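Local structure of o-succinylbenzoate synthase (Synechococcus elongatus, 2OZT) at residues 231-235 and 236-240; 207-210 and 211-215; 87-90 and 91-95. The protein catalyses the metal-dependent dehydration of 2-succinyl-6-hydroxy-2,4-cyclohexadiene-1-carboxylate to 2-succinylbenzoate, a step on the route to phylloquinone. All coordinates share one frame; numbering follows the deposited sequence.

Contact 1. Residues 231-235 and 236-240; sequences QRWVD and RGWPG
The guanidinium of Arg236 stands over one face of the Trp233 indole in a cation-pi contact, CZ lying 4.8 Å from the centroid of the six-membered ring. The two planes are 82° apart, so NH1 alone dips toward the ring and comes within 3.5 Å of Trp233 CZ2. Further back along the chain, CD lies over the same face and adds a CH-pi contact. The chain of Arg236, extended from CG to NE, carries the group out over the ring. One face of its guanidinium is covered by the aliphatic part of Arg232, whose CG lies 3.8 Å from Arg236 CZ; the side chains run alongside each other, and Arg232 suits the place because its methylenes can cover a flat group while its charged end stays at the surface. The indole of Trp238 meets Trp233 obliquely, Trp238 CE3 lying 3.6 Å from Trp233 CZ3. Trp204 and Leu208 of helix 204-213 also touch Trp233, and Trp204 gives Arg236 a second cation-pi partner. Trp238 NE1 is satisfied by Phe241 O. The backbone sets these groups in place: Trp238 N bonds to Trp233 O at 3.0 Å, and Gly237 N to Val234 O at 2.9 Å. Gly237 has positive phi (77°), costly for residues with a CB. These two bonds back into the last turn make a Schellman motif, ending helix 227-235 before barrel strand 241-244.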
loop_
_atom_site.group_PDB
_atom_site.type_symbol
_atom_site.label_atom_id
_atom_site.label_comp_id
_atom_site.label_asym_id
_atom_site.label_seq_id
_atom_site.Cartn_x
_atom_site.Cartn_y
_atom_site.Cartn_z
ATOM N N GLN A 231 -10.155 -11.047 2.733
ATOM C CA GLN A 231 -11.227 -11.862 3.317
ATOM C C GLN A 231 -10.775 -13.308 3.526
ATOM O O GLN A 231 -11.103 -13.900 4.563
ATOM C CB GLN A 231 -12.474 -11.806 2.431
ATOM C CG GLN A 231 -13.611 -12.657 2.999
ATOM C CD GLN A 231 -14.855 -12.586 2.204
ATOM O OE1 GLN A 231 -15.595 -11.602 2.291
ATOM N NE2 GLN A 231 -15.140 -13.649 1.450
ATOM N N ARG A 232 -10.076 -13.890 2.544
ATOM C CA ARG A 232 -9.562 -15.272 2.722
ATOM C C ARG A 232 -8.695 -15.428 3.995
ATOM O O ARG A 232 -8.804 -16.416 4.764
ATOM C CB ARG A 232 -8.797 -15.709 1.473
ATOM C CG ARG A 232 -8.183 -17.102 1.540
ATOM C CD ARG A 232 -7.577 -17.486 0.168
ATOM N NE ARG A 232 -8.627 -17.572 -0.866
ATOM C CZ ARG A 232 -8.787 -16.729 -1.888
ATOM N NH1 ARG A 232 -7.935 -15.731 -2.085
ATOM N NH2 ARG A 232 -9.801 -16.898 -2.743
ATOM N N TRP A 233 -7.854 -14.425 4.261
ATOM C CA TRP A 233 -6.958 -14.499 5.425
ATOM C C TRP A 233 -7.691 -14.245 6.738
ATOM O O TRP A 233 -7.384 -14.839 7.763
ATOM C CB TRP A 233 -5.801 -13.544 5.216
ATOM C CG TRP A 233 -4.728 -14.167 4.357
ATOM C CD1 TRP A 233 -4.429 -13.907 3.046
ATOM C CD2 TRP A 233 -3.834 -15.197 4.775
ATOM N NE1 TRP A 233 -3.366 -14.691 2.632
ATOM C CE2 TRP A 233 -2.983 -15.481 3.685
ATOM C CE3 TRP A 233 -3.644 -15.876 5.986
ATOM C CZ2 TRP A 233 -1.973 -16.431 3.755
ATOM C CZ3 TRP A 233 -2.624 -16.803 6.072
ATOM C CH2 TRP A 233 -1.806 -17.085 4.966
ATOM N N VAL A 234 -8.696 -13.375 6.710
ATOM C CA VAL A 234 -9.538 -13.216 7.893
ATOM C C VAL A 234 -10.218 -14.546 8.215
ATOM O O VAL A 234 -10.314 -14.933 9.378
ATOM C CB VAL A 234 -10.614 -12.159 7.623
ATOM C CG1 VAL A 234 -11.656 -12.152 8.700
ATOM C CG2 VAL A 234 -9.955 -10.745 7.500
ATOM N N ASP A 235 -10.734 -15.196 7.183
ATOM C CA ASP A 235 -11.522 -16.420 7.429
ATOM C C ASP A 235 -10.601 -17.563 7.839
ATOM O O ASP A 235 -11.072 -18.542 8.447
ATOM C CB ASP A 235 -12.407 -16.769 6.213
ATOM C CG ASP A 235 -13.527 -15.757 5.985
ATOM O OD1 ASP A 235 -13.885 -15.007 6.915
ATOM O OD2 ASP A 235 -14.062 -15.736 4.861
ATOM N N ARG A 236 -9.315 -17.461 7.500
ATOM C CA ARG A 236 -8.300 -18.392 8.014
ATOM C C ARG A 236 -7.898 -18.096 9.457
ATOM O O ARG A 236 -7.078 -18.825 10.037
ATOM C CB ARG A 236 -7.031 -18.330 7.150
ATOM C CG ARG A 236 -7.139 -19.140 5.880
ATOM C CD ARG A 236 -5.997 -18.820 4.892
ATOM N NE ARG A 236 -6.114 -19.658 3.705
ATOM C CZ ARG A 236 -5.431 -19.494 2.583
ATOM N NH1 ARG A 236 -4.541 -18.504 2.454
ATOM N NH2 ARG A 236 -5.629 -20.340 1.585
ATOM N N GLY A 237 -8.401 -17.023 10.044
ATOM C CA GLY A 237 -7.998 -16.662 11.393
ATOM C C GLY A 237 -6.632 -16.018 11.488
ATOM O O GLY A 237 -5.939 -16.186 12.483
ATOM N N TRP A 238 -6.240 -15.252 10.470
ATOM C CA TRP A 238 -4.927 -14.592 10.533
ATOM C C TRP A 238 -4.849 -13.744 11.786
ATOM O O TRP A 238 -5.689 -12.887 11.979
ATOM C CB TRP A 238 -4.733 -13.717 9.315
ATOM C CG TRP A 238 -3.394 -13.004 9.305
ATOM C CD1 TRP A 238 -3.185 -11.652 9.418
ATOM C CD2 TRP A 238 -2.114 -13.606 9.162
ATOM N NE1 TRP A 238 -1.841 -11.371 9.341
ATOM C CE2 TRP A 238 -1.160 -12.567 9.215
ATOM C CE3 TRP A 238 -1.667 -14.927 9.002
ATOM C CZ2 TRP A 238 0.223 -12.803 9.082
ATOM C CZ3 TRP A 238 -0.282 -15.168 8.901
ATOM C CH2 TRP A 238 0.646 -14.105 8.905
ATOM N N PRO A 239 -3.848 -13.974 12.666
ATOM C CA PRO A 239 -3.807 -13.167 13.895
ATOM C C PRO A 239 -2.911 -11.925 13.820
ATOM O O PRO A 239 -2.876 -11.147 14.772
ATOM C CB PRO A 239 -3.136 -14.122 14.905
ATOM C CG PRO A 239 -2.180 -14.903 14.031
ATOM C CD PRO A 239 -2.868 -15.097 12.700
ATOM N N GLY A 240 -2.219 -11.746 12.701
ATOM C CA GLY A 240 -1.303 -10.639 12.543
ATOM C C GLY A 240 -1.858 -9.431 11.812
ATOM O O GLY A 240 -3.074 -9.118 11.882
#

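Contact 2. Residues 207-210 and 211-215; sequences LLSL and AQTVT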
loop_
_atom_site.group_PDB
_atom_site.type_symbol
_atom_site.label_atom_id
_atom_site.label_comp_id
_atom_site.label_asym_id
_atom_site.label_seq_id
_atom_site.Cartn_x
_atom_site.Cartn_y
_atom_site.Cartn_z
ATOM N N LEU A 207 2.980 -19.793 6.607
ATOM C CA LEU A 207 2.860 -18.419 7.087
ATOM C C LEU A 207 1.860 -18.384 8.228
ATOM O O LEU A 207 2.089 -17.753 9.245
ATOM C CB LEU A 207 2.293 -17.527 5.972
ATOM C CG LEU A 207 3.247 -16.862 4.986
ATOM C CD1 LEU A 207 2.460 -16.238 3.876
ATOM C CD2 LEU A 207 4.077 -15.809 5.724
ATOM N N LEU A 208 0.740 -19.087 8.026
ATOM C CA LEU A 208 -0.284 -19.150 9.063
ATOM C C LEU A 208 0.223 -19.821 10.348
ATOM O O LEU A 208 0.078 -19.296 11.455
ATOM C CB LEU A 208 -1.531 -19.826 8.507
ATOM C CG LEU A 208 -2.727 -19.927 9.454
ATOM C CD1 LEU A 208 -3.271 -18.527 9.859
ATOM C CD2 LEU A 208 -3.836 -20.789 8.797
ATOM N N SER A 209 0.891 -20.977 10.186
ATOM C CA SER A 209 1.431 -21.693 11.333
ATOM C C SER A 209 2.478 -20.871 12.102
ATOM O O SER A 209 2.457 -20.810 13.320
ATOM C CB SER A 209 2.053 -23.026 10.895
ATOM O OG SER A 209 2.547 -23.663 12.051
ATOM N N LEU A 210 3.362 -20.185 11.365
ATOM C CA LEU A 210 4.304 -19.289 12.024
ATOM C C LEU A 210 3.559 -18.206 12.816
ATOM O O LEU A 210 3.859 -17.957 13.967
ATOM C CB LEU A 210 5.227 -18.608 11.001
ATOM C CG LEU A 210 6.392 -19.437 10.452
ATOM C CD1 LEU A 210 7.037 -18.679 9.290
ATOM C CD2 LEU A 210 7.399 -19.761 11.577
ATOM N N ALA A 211 2.595 -17.535 12.187
ATOM C CA ALA A 211 1.940 -16.476 12.932
ATOM C C ALA A 211 1.274 -16.974 14.205
ATOM O O ALA A 211 1.190 -16.251 15.186
ATOM C CB ALA A 211 0.929 -15.825 12.065
ATOM N N GLN A 212 0.745 -18.199 14.128
ATOM C CA GLN A 212 0.042 -18.799 15.268
ATOM C C GLN A 212 0.976 -19.310 16.374
ATOM O O GLN A 212 0.515 -19.651 17.456
ATOM C CB GLN A 212 -0.835 -19.957 14.775
ATOM C CG GLN A 212 -2.015 -19.464 13.909
ATOM C CD GLN A 212 -2.699 -20.608 13.143
ATOM O OE1 GLN A 212 -2.072 -21.615 12.812
ATOM N NE2 GLN A 212 -3.950 -20.423 12.814
ATOM N N THR A 213 2.275 -19.315 16.120
ATOM C CA THR A 213 3.167 -19.942 17.099
ATOM C C THR A 213 4.321 -19.079 17.576
ATOM O O THR A 213 4.820 -19.278 18.694
ATOM C CB THR A 213 3.772 -21.233 16.542
ATOM O OG1 THR A 213 4.439 -20.967 15.306
ATOM C CG2 THR A 213 2.695 -22.272 16.302
ATOM N N VAL A 214 4.767 -18.130 16.766
ATOM C CA VAL A 214 5.927 -17.324 17.174
ATOM C C VAL A 214 5.541 -16.090 17.971
ATOM O O VAL A 214 4.403 -15.626 17.867
ATOM C CB VAL A 214 6.812 -16.913 15.972
ATOM C CG1 VAL A 214 7.197 -18.136 15.149
ATOM C CG2 VAL A 214 6.047 -15.920 15.042
ATOM N N THR A 215 6.498 -15.513 18.696
ATOM C CA THR A 215 6.231 -14.434 19.627
ATOM C C THR A 215 6.255 -13.030 19.012
ATOM O O THR A 215 5.815 -12.080 19.644
ATOM C CB THR A 215 7.181 -14.496 20.846
ATOM O OG1 THR A 215 8.546 -14.534 20.401
ATOM C CG2 THR A 215 6.894 -15.787 21.614
#
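This is a local contact along the last turns of helix 204-213 and into the loop beyond it, within the beta-alpha-beta unit that leads from strand 192-196 to strand 218-220. On one flank the amide of Gln212 lies against the branched end of Leu208, with Gln212 NE2 3.6 Å from both CG and CD1 of Leu208. The leucine reaches this position with CG anti to its backbone nitrogen (chi1 -178°), while the long, extended glutamine lays its amide across it at the exposed surface. With an alanine in place of Leu208, the Gln212 amide would probably lose its apolar support and be freer to swing. Leucine and valine suit the more enclosed flank: Leu210 CD2 packs on Val214 CG1 at 3.9 Å, and helix 174-187 meets both, through Ala177 and Asn178 at Leu210 and Phe181 at Val214. Ala211, small enough to sit close, meets Ile218, and Leu207 meets Leu220, both of strand 218-220. Near the end of the helix, Leu210 O takes two backbone donors: Val214 N at 2.9 Å, and Thr213 N at 3.0 Å, from above the carbonyl plane. Thr213 OG1 bonds to Ser209 O at 2.8 Å. The threonine hydroxyl thus satisfies a carbonyl of the last turn from within the chain, and the doubly used Leu210 carbonyl ties the departing loop to the helix.

Contact 3. Residues 87-90 and 91-95; sequences AQFG and FATAW
Thr93 folds back on Phe89, one turn earlier in helix 85-97, with every heavy atom of its side chain near that residue. Its CB stands 3.4 Å from Phe89 O. OG1 takes the position between the backbone nitrogen and the carbonyl carbon (chi1 59°) and gives Phe89 O a hydrogen bond of 2.8 Å. Thr93 N bonds to the same oxygen at 2.9 Å, and the two donors arrive from opposite faces of the carbonyl plane. A beta-branched threonine suits this buried place because its hydroxyl is satisfied inside the helix while its other branch remains apolar. That branch, CG2, lies over one face of the Phe89 ring, offset toward the rim, in a CH-pi contact 3.9 Å from the centroid. The closest ring carbon is CE1, 3.6 Å from Thr93 CG2. The helix belongs to the N-terminal capping domain, which in the enolase superfamily closes over the active-site end of the barrel; Phe89 lies about 9 Å, side chain to side chain, from Lys245, the predicted proton acceptor. On another side of the helix the Phe91 ring turns its edge to Ala87 O, 3.3 Å from CD2, and meets Trp5 edge-to-face. Leu64 and Cys65 of helix 58-67 and Leu33 of strand 23-36 touch Phe91, a large apolar residue fitted to such a core. Ala92 CB, 3.2 Å from Gln88 O, meets Asp251 of the barrel domain.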
loop_
_atom_site.group_PDB
_atom_site.type_symbol
_atom_site.label_atom_id
_atom_site.label_comp_id
_atom_site.label_asym_id
_atom_site.label_seq_id
_atom_site.Cartn_x
_atom_site.Cartn_y
_atom_site.Cartn_z
ATOM N N ALA A 87 -9.507 -1.011 -10.851
ATOM C CA ALA A 87 -10.588 -0.315 -11.582
ATOM C C ALA A 87 -11.765 -0.000 -10.664
ATOM O O ALA A 87 -12.308 1.117 -10.741
ATOM C CB ALA A 87 -11.033 -1.154 -12.776
ATOM N N GLN A 88 -12.166 -0.950 -9.815
ATOM C CA GLN A 88 -13.198 -0.685 -8.808
ATOM C C GLN A 88 -12.818 0.523 -7.943
ATOM O O GLN A 88 -13.645 1.419 -7.689
ATOM C CB GLN A 88 -13.469 -1.891 -7.921
ATOM C CG GLN A 88 -13.977 -3.158 -8.626
ATOM C CD GLN A 88 -14.135 -4.314 -7.629
ATOM O OE1 GLN A 88 -13.181 -4.698 -6.918
ATOM N NE2 GLN A 88 -15.325 -4.909 -7.614
ATOM N N PHE A 89 -11.580 0.581 -7.472
ATOM C CA PHE A 89 -11.141 1.723 -6.664
ATOM C C PHE A 89 -11.215 3.009 -7.463
ATOM O O PHE A 89 -11.749 4.040 -6.989
ATOM C CB PHE A 89 -9.683 1.501 -6.196
ATOM C CG PHE A 89 -9.008 2.740 -5.669
ATOM C CD1 PHE A 89 -9.131 3.122 -4.347
ATOM C CD2 PHE A 89 -8.254 3.570 -6.518
ATOM C CE1 PHE A 89 -8.482 4.234 -3.841
ATOM C CE2 PHE A 89 -7.611 4.713 -6.022
ATOM C CZ PHE A 89 -7.719 5.055 -4.683
ATOM N N GLY A 90 -10.709 2.966 -8.697
ATOM C CA GLY A 90 -10.699 4.206 -9.484
ATOM C C GLY A 90 -12.085 4.766 -9.764
ATOM O O GLY A 90 -12.302 5.978 -9.566
ATOM N N PHE A 91 -12.989 3.890 -10.196
ATOM C CA PHE A 91 -14.341 4.384 -10.493
ATOM C C PHE A 91 -15.066 4.797 -9.228
ATOM O O PHE A 91 -15.742 5.813 -9.236
ATOM C CB PHE A 91 -15.112 3.354 -11.270
ATOM C CG PHE A 91 -14.798 3.378 -12.749
ATOM C CD1 PHE A 91 -15.412 4.363 -13.566
ATOM C CD2 PHE A 91 -13.841 2.509 -13.306
ATOM C CE1 PHE A 91 -15.138 4.417 -14.944
ATOM C CE2 PHE A 91 -13.533 2.572 -14.662
ATOM C CZ PHE A 91 -14.193 3.518 -15.469
ATOM N N ALA A 92 -14.943 4.045 -8.151
ATOM C CA ALA A 92 -15.663 4.385 -6.921
ATOM C C ALA A 92 -15.201 5.710 -6.355
ATOM O O ALA A 92 -16.011 6.586 -5.977
ATOM C CB ALA A 92 -15.519 3.263 -5.888
ATOM N N THR A 93 -13.894 5.931 -6.321
ATOM C CA THR A 93 -13.346 7.191 -5.807
ATOM C C THR A 93 -13.654 8.385 -6.733
ATOM O O THR A 93 -13.916 9.493 -6.256
ATOM C CB THR A 93 -11.827 7.068 -5.445
ATOM O OG1 THR A 93 -11.091 6.688 -6.605
ATOM C CG2 THR A 93 -11.573 6.015 -4.304
ATOM N N ALA A 94 -13.612 8.158 -8.037
ATOM C CA ALA A 94 -13.968 9.216 -8.960
ATOM C C ALA A 94 -15.419 9.619 -8.711
ATOM O O ALA A 94 -15.703 10.819 -8.629
ATOM C CB ALA A 94 -13.782 8.731 -10.404
ATOM N N TRP A 95 -16.310 8.647 -8.647
ATOM C CA TRP A 95 -17.764 8.960 -8.466
ATOM C C TRP A 95 -17.952 9.766 -7.187
ATOM O O TRP A 95 -18.653 10.781 -7.164
ATOM C CB TRP A 95 -18.553 7.669 -8.366
ATOM C CG TRP A 95 -20.054 7.862 -8.342
ATOM C CD1 TRP A 95 -20.863 7.866 -7.245
ATOM C CD2 TRP A 95 -20.905 8.028 -9.476
ATOM N NE1 TRP A 95 -22.179 8.047 -7.629
ATOM C CE2 TRP A 95 -22.228 8.160 -8.990
ATOM C CE3 TRP A 95 -20.681 8.097 -10.858
ATOM C CZ2 TRP A 95 -23.326 8.341 -9.846
ATOM C CZ3 TRP A 95 -21.802 8.285 -11.721
ATOM C CH2 TRP A 95 -23.093 8.409 -11.192
#

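In the fold
From the N terminus the chain first forms contact 3, within helix 85-97, part of the N-terminal domain. It then enters the barrel and reaches contact 2, at the end of helix 204-213, and, after strand 218-220, contact 1, where helix 227-235 turns toward strand 241-244. Each is local, with no residues between its segments, so none closes a long loop. All three are in series, each complete before the next begins, and none nests or crosses. Contacts 1 and 2 touch: Trp238 CZ3 lies 3.5 Å from Ala211 CB, joining successive helix-to-strand connections of the barrel. Contact 3 stands apart, its centre about 36 Å from that of contact 2.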